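Putative glucosidase lplD, ALPHA-GALACTURONIDASE (Bacillus subtilis, PDB 3FEF) hydrolyses alpha-1,4-linked galacturonate oligomers, releasing alpha-D-galacturonate, as an NAD(+)- and manganese-dependent homotetrameric family 4 glycosidase. Local coordinates at residues H252-D257 and G279-Q284; Q396-D401 and T408-Q413. All blocks are in the same frame, centred on the assembly; numbering follows the deposited sequence.

Contact 1: H252-D257 and G279-Q284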
ATOM      1  N   HIS A 252      32.247  13.611 -18.387  1.00 22.00           N
ATOM      2  CA  HIS A 252      31.393  12.480 -18.023  1.00 24.24           C
ATOM      3  C   HIS A 252      32.078  11.346 -17.256  1.00 25.29           C
ATOM      4  O   HIS A 252      31.555  10.228 -17.207  1.00 26.17           O
ATOM      5  CB  HIS A 252      30.749  11.926 -19.281  1.00 24.68           C
ATOM      6  CG  HIS A 252      30.108  12.982 -20.110  1.00 26.78           C
ATOM      7  ND1 HIS A 252      30.752  13.584 -21.172  1.00 27.11           N
ATOM      8  CD2 HIS A 252      28.904  13.593 -20.000  1.00 25.99           C
ATOM      9  CE1 HIS A 252      29.953  14.492 -21.704  1.00 27.19           C
ATOM     10  NE2 HIS A 252      28.827  14.517 -21.013  1.00 27.90           N
ATOM     11  N   ARG A 253      33.249  11.621 -16.684  1.00 21.92           N
ATOM     12  CA  ARG A 253      33.932  10.641 -15.850  1.00 22.10           C
ATOM     13  C   ARG A 253      33.080  10.197 -14.665  1.00 23.31           C
ATOM     14  O   ARG A 253      33.123   9.033 -14.261  1.00 21.16           O
ATOM     15  CB  ARG A 253      35.272  11.194 -15.353  1.00 23.89           C
ATOM     16  CG  ARG A 253      36.303  11.338 -16.480  1.00 27.28           C
ATOM     17  CD  ARG A 253      37.727  11.134 -15.969  1.00 27.54           C
ATOM     18  NE  ARG A 253      37.955   9.766 -15.519  1.00 28.16           N
ATOM     19  CZ  ARG A 253      38.513   9.473 -14.351  1.00 30.25           C
ATOM     20  NH1 ARG A 253      38.903  10.456 -13.545  1.00 28.17           N
ATOM     21  NH2 ARG A 253      38.701   8.213 -13.998  1.00 28.55           N
ATOM     22  N   VAL A 254      32.322  11.127 -14.095  1.00 22.44           N
ATOM     23  CA  VAL A 254      31.501  10.797 -12.937  1.00 23.44           C
ATOM     24  C   VAL A 254      30.355   9.873 -13.366  1.00 23.42           C
ATOM     25  O   VAL A 254      30.049   8.893 -12.690  1.00 22.87           O
ATOM     26  CB  VAL A 254      30.928  12.054 -12.242  1.00 24.61           C
ATOM     27  CG1 VAL A 254      30.008  11.632 -11.065  1.00 24.57           C
ATOM     28  CG2 VAL A 254      32.065  12.970 -11.738  1.00 24.84           C
ATOM     29  N   ALA A 255      29.738  10.180 -14.505  1.00 22.71           N
ATOM     30  CA  ALA A 255      28.682   9.345 -15.036  1.00 22.78           C
ATOM     31  C   ALA A 255      29.186   7.944 -15.378  1.00 24.86           C
ATOM     32  O   ALA A 255      28.487   6.957 -15.136  1.00 24.06           O
ATOM     33  CB  ALA A 255      28.029  10.003 -16.271  1.00 21.28           C
ATOM     34  N   PHE A 256      30.379   7.847 -15.962  1.00 24.11           N
ATOM     35  CA  PHE A 256      30.927   6.526 -16.285  1.00 25.98           C
ATOM     36  C   PHE A 256      31.200   5.737 -15.020  1.00 26.50           C
ATOM     37  O   PHE A 256      30.962   4.535 -14.971  1.00 29.96           O
ATOM     38  CB  PHE A 256      32.204   6.615 -17.137  1.00 24.41           C
ATOM     39  CG  PHE A 256      31.971   7.179 -18.506  1.00 26.75           C
ATOM     40  CD1 PHE A 256      30.833   6.836 -19.225  1.00 26.10           C
ATOM     41  CD2 PHE A 256      32.883   8.045 -19.083  1.00 27.99           C
ATOM     42  CE1 PHE A 256      30.603   7.360 -20.493  1.00 27.65           C
ATOM     43  CE2 PHE A 256      32.656   8.571 -20.363  1.00 27.60           C
ATOM     44  CZ  PHE A 256      31.521   8.230 -21.063  1.00 27.08           C
ATOM     45  N   ASP A 257      31.698   6.419 -14.001  1.00 24.25           N
ATOM     46  CA  ASP A 257      32.037   5.767 -12.749  1.00 25.42           C
ATOM     47  C   ASP A 257      30.773   5.233 -12.054  1.00 26.03           C
ATOM     48  O   ASP A 257      30.767   4.120 -11.566  1.00 25.51           O
ATOM     49  CB  ASP A 257      32.797   6.743 -11.842  1.00 27.56           C
ATOM     50  CG  ASP A 257      33.379   6.069 -10.604  1.00 31.36           C
ATOM     51  OD1 ASP A 257      34.314   5.265 -10.769  1.00 32.35           O
ATOM     52  OD2 ASP A 257      32.906   6.351  -9.465  1.00 32.52           O
ATOM     53  N   GLY A 279      32.151   9.899  -2.660  1.00 32.97           N
ATOM     54  CA  GLY A 279      33.102   9.691  -3.738  1.00 31.95           C
ATOM     55  C   GLY A 279      34.272  10.641  -3.592  1.00 32.40           C
ATOM     56  O   GLY A 279      34.235  11.540  -2.764  1.00 31.91           O
ATOM     57  N   PRO A 280      35.323  10.437  -4.394  1.00 31.96           N
ATOM     58  CA  PRO A 280      36.439  11.380  -4.438  1.00 32.25           C
ATOM     59  C   PRO A 280      36.073  12.640  -5.207  1.00 32.53           C
ATOM     60  O   PRO A 280      36.851  13.595  -5.228  1.00 34.42           O
ATOM     61  CB  PRO A 280      37.519  10.616  -5.214  1.00 31.79           C
ATOM     62  CG  PRO A 280      36.772   9.560  -5.997  1.00 32.19           C
ATOM     63  CD  PRO A 280      35.597   9.197  -5.144  1.00 29.27           C
ATOM     64  N   TYR A 281      34.886  12.647  -5.811  1.00 30.69           N
ATOM     65  CA  TYR A 281      34.533  13.652  -6.825  1.00 28.62           C
ATOM     66  C   TYR A 281      34.710  15.111  -6.425  1.00 28.63           C
ATOM     67  O   TYR A 281      35.379  15.875  -7.120  1.00 28.58           O
ATOM     68  CB  TYR A 281      33.086  13.457  -7.279  1.00 29.01           C
ATOM     69  CG  TYR A 281      32.726  12.015  -7.552  1.00 29.41           C
ATOM     70  CD1 TYR A 281      33.502  11.232  -8.413  1.00 29.26           C
ATOM     71  CD2 TYR A 281      31.624  11.430  -6.947  1.00 27.01           C
ATOM     72  CE1 TYR A 281      33.168   9.918  -8.674  1.00 29.33           C
ATOM     73  CE2 TYR A 281      31.289  10.105  -7.199  1.00 29.01           C
ATOM     74  CZ  TYR A 281      32.059   9.360  -8.064  1.00 28.53           C
ATOM     75  OH  TYR A 281      31.730   8.045  -8.309  1.00 31.10           O
ATOM     76  N   LEU A 282      34.080  15.498  -5.324  1.00 30.11           N
ATOM     77  CA  LEU A 282      33.979  16.906  -4.941  1.00 30.93           C
ATOM     78  C   LEU A 282      35.306  17.467  -4.448  1.00 32.51           C
ATOM     79  O   LEU A 282      35.516  18.673  -4.464  1.00 30.89           O
ATOM     80  CB  LEU A 282      32.907  17.091  -3.867  1.00 30.30           C
ATOM     81  CG  LEU A 282      31.462  16.963  -4.350  1.00 31.44           C
ATOM     82  CD1 LEU A 282      30.488  17.106  -3.171  1.00 29.06           C
ATOM     83  CD2 LEU A 282      31.182  18.014  -5.423  1.00 28.82           C
ATOM     84  N   LYS A 283      36.201  16.584  -4.020  1.00 34.42           N
ATOM     85  CA  LYS A 283      37.497  17.015  -3.515  1.00 36.67           C
ATOM     86  C   LYS A 283      38.578  17.012  -4.583  1.00 36.78           C
ATOM     87  O   LYS A 283      39.623  17.595  -4.388  1.00 36.89           O
ATOM     88  CB  LYS A 283      37.912  16.164  -2.311  1.00 36.87           C
ATOM     89  CG  LYS A 283      36.945  16.349  -1.141  1.00 41.58           C
ATOM     90  CD  LYS A 283      37.209  15.410   0.018  1.00 43.35           C
ATOM     91  CE  LYS A 283      36.632  15.999   1.308  1.00 46.64           C
ATOM     92  NZ  LYS A 283      37.117  15.270   2.529  1.00 48.07           N
ATOM     93  N   GLN A 284      38.326  16.352  -5.708  1.00 37.57           N
ATOM     94  CA  GLN A 284      39.289  16.328  -6.805  1.00 35.88           C
ATOM     95  C   GLN A 284      38.563  16.551  -8.113  1.00 32.28           C
ATOM     96  O   GLN A 284      38.624  15.715  -9.003  1.00 31.37           O
ATOM     97  CB  GLN A 284      40.042  14.987  -6.850  1.00 39.59           C
ATOM     98  CG  GLN A 284      40.796  14.639  -5.566  1.00 43.42           C
ATOM     99  CD  GLN A 284      41.282  13.184  -5.526  1.00 46.97           C
ATOM    100  OE1 GLN A 284      41.696  12.620  -6.539  1.00 49.35           O
ATOM    101  NE2 GLN A 284      41.235  12.577  -4.342  1.00 49.38           N
TER
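Tyr281 meets Val254 with its ring face and Asp257 with its hydroxyl. Both segments belong to the C-terminal domain of this family 4 glycosidase, a member of the clan of lactate dehydrogenase-like C-terminal domains. The tyrosine lies in the loop between helices 270-273 and 295-314, and Val254 in the first turn of helix 253-262, just after its N-cap residue His252. The close packing is apolar and buried. Val254 CG1 sits above the centre of the ring in a CH-pi contact, 4.2 Å from the centroid of Tyr281 and only 4° off the normal. Its sister methyl reaches the rim, with Val254 CG2 4.0 Å from Tyr281 CD1. Trp288 meets the same tyrosine edge-to-face, so the ring is restrained by more than the valine.

The polar end is more open, though no less firmly held. Asp257, partly exposed, extends from the helix with CG anti to its backbone N (chi1 -171°), which carries the carboxylate to the phenol end. A bound sulfate, probably from the crystallisation liquor, lies about 5 Å from its side chain. Arg425 of a neighbouring subunit places NH2 in a salt bridge with Asp257 OD2, and its positive charge would be expected to favour the ionised carboxylate. Tyr281 OH donates to Asp257 OD2 at 2.4 Å, a very short separation whose exact value is doubtful. That OD2 lies at the ring edge, in plane, while the carboxylate is turned 77° to the ring. The phenol oxygen is thus held twice, donating to Asp257 OD2 and accepting from NH1 of Arg425 of the neighbouring subunit.

Contact 2: Q396-D401 and T408-Q413; sequences QEAVAD and TGLAFQ
Leu410 reaches across to helix 383-405 and lays its branched end against Ala398 and Asp401. Its conformation explains the fit: CG stands anti to the backbone N (chi1 176°), and a second torsion of 69° leaves CD2 extended, anti to CA, while CD1 folds to one side. The branches therefore do different work. CD2 makes the closest approach, 3.4 Å from the backbone O of Ala398, and also touches Asp401, about one turn further along the helix, where Leu410 CD2 is 3.9 Å from Asp401 CB. CD1 lies 4.0 Å from Ala398 CB, and the branch point itself is close, with Leu410 CG 3.9 Å from that same Ala398 CB. The small alanine thus faces the fork of the leucine.

Asp401 contributes only its methylene here. Its CG is anti to its own carbonyl carbon (chi1 -65°), and OD1 forms a salt bridge with Lys158 on helix 149-159. Met387 of a neighbouring subunit packs on Ala398 and Lys383 of that subunit on Leu410, so the leucine lies close to the subunit interface. Joined by a very short turn, helices 383-405 and 408-417 run roughly antiparallel here, an alpha-helical hairpin closed mainly by van der Waals packing of one leucine.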
ATOM      1  N   GLN A 396      14.367  15.516   2.110  1.00 27.08           N
ATOM      2  CA  GLN A 396      13.477  16.454   1.419  1.00 26.12           C
ATOM      3  C   GLN A 396      12.094  16.571   2.086  1.00 24.68           C
ATOM      4  O   GLN A 396      11.598  17.673   2.281  1.00 25.49           O
ATOM      5  CB  GLN A 396      13.378  16.082  -0.070  1.00 25.33           C
ATOM      6  CG  GLN A 396      14.733  16.278  -0.789  1.00 23.00           C
ATOM      7  CD  GLN A 396      14.798  15.624  -2.182  1.00 27.27           C
ATOM      8  OE1 GLN A 396      13.878  14.923  -2.593  1.00 28.54           O
ATOM      9  NE2 GLN A 396      15.911  15.832  -2.887  1.00 24.68           N
ATOM     10  N   GLU A 397      11.485  15.447   2.461  1.00 25.03           N
ATOM     11  CA  GLU A 397      10.214  15.473   3.196  1.00 24.95           C
ATOM     12  C   GLU A 397      10.344  16.215   4.531  1.00 23.35           C
ATOM     13  O   GLU A 397       9.481  16.991   4.897  1.00 25.44           O
ATOM     14  CB  GLU A 397       9.675  14.043   3.466  1.00 28.46           C
ATOM     15  CG  GLU A 397       9.183  13.257   2.246  1.00 28.51           C
ATOM     16  CD  GLU A 397       7.998  13.924   1.535  1.00 36.55           C
ATOM     17  OE1 GLU A 397       6.909  14.046   2.157  1.00 37.60           O
ATOM     18  OE2 GLU A 397       8.150  14.315   0.343  1.00 35.56           O
ATOM     19  N   ALA A 398      11.407  15.945   5.271  1.00 24.89           N
ATOM     20  CA  ALA A 398      11.634  16.597   6.567  1.00 23.99           C
ATOM     21  C   ALA A 398      11.830  18.099   6.404  1.00 25.27           C
ATOM     22  O   ALA A 398      11.315  18.900   7.201  1.00 24.68           O
ATOM     23  CB  ALA A 398      12.825  15.988   7.257  1.00 22.55           C
ATOM     24  N   VAL A 399      12.566  18.489   5.365  1.00 25.64           N
ATOM     25  CA  VAL A 399      12.776  19.912   5.093  1.00 24.30           C
ATOM     26  C   VAL A 399      11.452  20.618   4.820  1.00 27.86           C
ATOM     27  O   VAL A 399      11.194  21.693   5.361  1.00 28.34           O
ATOM     28  CB  VAL A 399      13.795  20.162   3.951  1.00 24.71           C
ATOM     29  CG1 VAL A 399      13.810  21.641   3.541  1.00 22.68           C
ATOM     30  CG2 VAL A 399      15.223  19.730   4.394  1.00 25.97           C
ATOM     31  N   ALA A 400      10.603  20.003   4.005  1.00 25.51           N
ATOM     32  CA  ALA A 400       9.319  20.599   3.680  1.00 27.79           C
ATOM     33  C   ALA A 400       8.478  20.754   4.934  1.00 28.50           C
ATOM     34  O   ALA A 400       7.916  21.820   5.177  1.00 28.25           O
ATOM     35  CB  ALA A 400       8.583  19.774   2.627  1.00 27.92           C
ATOM     36  N   ASP A 401       8.393  19.701   5.740  1.00 29.55           N
ATOM     37  CA  ASP A 401       7.687  19.817   7.017  1.00 31.88           C
ATOM     38  C   ASP A 401       8.330  20.861   7.934  1.00 29.86           C
ATOM     39  O   ASP A 401       7.642  21.748   8.443  1.00 27.38           O
ATOM     40  CB  ASP A 401       7.612  18.479   7.738  1.00 32.44           C
ATOM     41  CG  ASP A 401       6.781  17.484   6.997  1.00 40.83           C
ATOM     42  OD1 ASP A 401       5.758  17.904   6.398  1.00 44.97           O
ATOM     43  OD2 ASP A 401       7.153  16.284   7.000  1.00 44.92           O
ATOM     44  N   THR A 408      13.120  23.778  13.470  1.00 37.52           N
ATOM     45  CA  THR A 408      14.540  23.695  13.149  1.00 38.94           C
ATOM     46  C   THR A 408      15.186  22.400  13.668  1.00 37.08           C
ATOM     47  O   THR A 408      16.144  21.893  13.082  1.00 35.47           O
ATOM     48  CB  THR A 408      15.312  24.964  13.630  1.00 42.86           C
ATOM     49  OG1 THR A 408      15.122  25.157  15.036  1.00 45.81           O
ATOM     50  CG2 THR A 408      14.796  26.204  12.915  1.00 43.79           C
ATOM     51  N   GLY A 409      14.647  21.846  14.747  1.00 33.42           N
ATOM     52  CA  GLY A 409      15.114  20.553  15.215  1.00 30.53           C
ATOM     53  C   GLY A 409      14.998  19.505  14.114  1.00 30.94           C
ATOM     54  O   GLY A 409      15.947  18.773  13.833  1.00 28.19           O
ATOM     55  N   LEU A 410      13.845  19.448  13.461  1.00 30.33           N
ATOM     56  CA  LEU A 410      13.644  18.458  12.396  1.00 30.14           C
ATOM     57  C   LEU A 410      14.555  18.715  11.186  1.00 29.44           C
ATOM     58  O   LEU A 410      15.079  17.774  10.575  1.00 30.23           O
ATOM     59  CB  LEU A 410      12.183  18.399  11.965  1.00 30.20           C
ATOM     60  CG  LEU A 410      11.916  17.456  10.786  1.00 30.71           C
ATOM     61  CD1 LEU A 410      12.127  16.009  11.228  1.00 31.48           C
ATOM     62  CD2 LEU A 410      10.518  17.658  10.218  1.00 29.18           C
ATOM     63  N   ALA A 411      14.749  19.986  10.854  1.00 27.43           N
ATOM     64  CA  ALA A 411      15.644  20.370   9.758  1.00 30.03           C
ATOM     65  C   ALA A 411      17.089  19.951  10.038  1.00 27.69           C
ATOM     66  O   ALA A 411      17.825  19.577   9.134  1.00 29.39           O
ATOM     67  CB  ALA A 411      15.562  21.875   9.510  1.00 30.16           C
ATOM     68  N   PHE A 412      17.491  20.014  11.295  1.00 25.85           N
ATOM     69  CA  PHE A 412      18.834  19.575  11.676  1.00 26.58           C
ATOM     70  C   PHE A 412      19.007  18.059  11.513  1.00 24.51           C
ATOM     71  O   PHE A 412      20.078  17.586  11.134  1.00 24.01           O
ATOM     72  CB  PHE A 412      19.170  20.013  13.113  1.00 25.97           C
ATOM     73  CG  PHE A 412      20.593  19.720  13.509  1.00 26.40           C
ATOM     74  CD1 PHE A 412      21.645  20.094  12.677  1.00 27.19           C
ATOM     75  CD2 PHE A 412      20.874  19.045  14.677  1.00 24.98           C
ATOM     76  CE1 PHE A 412      22.942  19.821  13.017  1.00 26.54           C
ATOM     77  CE2 PHE A 412      22.174  18.763  15.031  1.00 26.81           C
ATOM     78  CZ  PHE A 412      23.215  19.155  14.200  1.00 28.84           C
ATOM     79  N   GLN A 413      17.951  17.301  11.804  1.00 26.48           N
ATOM     80  CA  GLN A 413      17.946  15.859  11.536  1.00 25.79           C
ATOM     81  C   GLN A 413      18.205  15.570  10.063  1.00 24.70           C
ATOM     82  O   GLN A 413      19.020  14.717   9.732  1.00 25.31           O
ATOM     83  CB  GLN A 413      16.624  15.230  11.967  1.00 27.81           C
ATOM     84  CG  GLN A 413      16.336  15.432  13.446  1.00 29.78           C
ATOM     85  CD  GLN A 413      17.422  14.814  14.297  1.00 31.12           C
ATOM     86  OE1 GLN A 413      17.908  15.423  15.255  1.00 35.95           O
ATOM     87  NE2 GLN A 413      17.831  13.607  13.934  1.00 30.40           N
TER

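Overall arrangement
The two contacts share the C-terminal domain but no secondary structure element; their centres are 28 Å apart and they do not touch. Contact 1 is the more buried, yet a carboxylate and a phenol meet inside it; contact 2 is partly buried and without polar bonds between its segments, its acids paired with basic residues of helix 149-159. One fixes a loop to the start of a helix, the other closes a turn between consecutive helices. Both reach the same neighbouring subunit, by an arginine in contact 1 and chiefly by packing in contact 2. There, Gln413 packs on Thr261 of that subunit, from the copy of helix 253-262, the helix contact 1 uses.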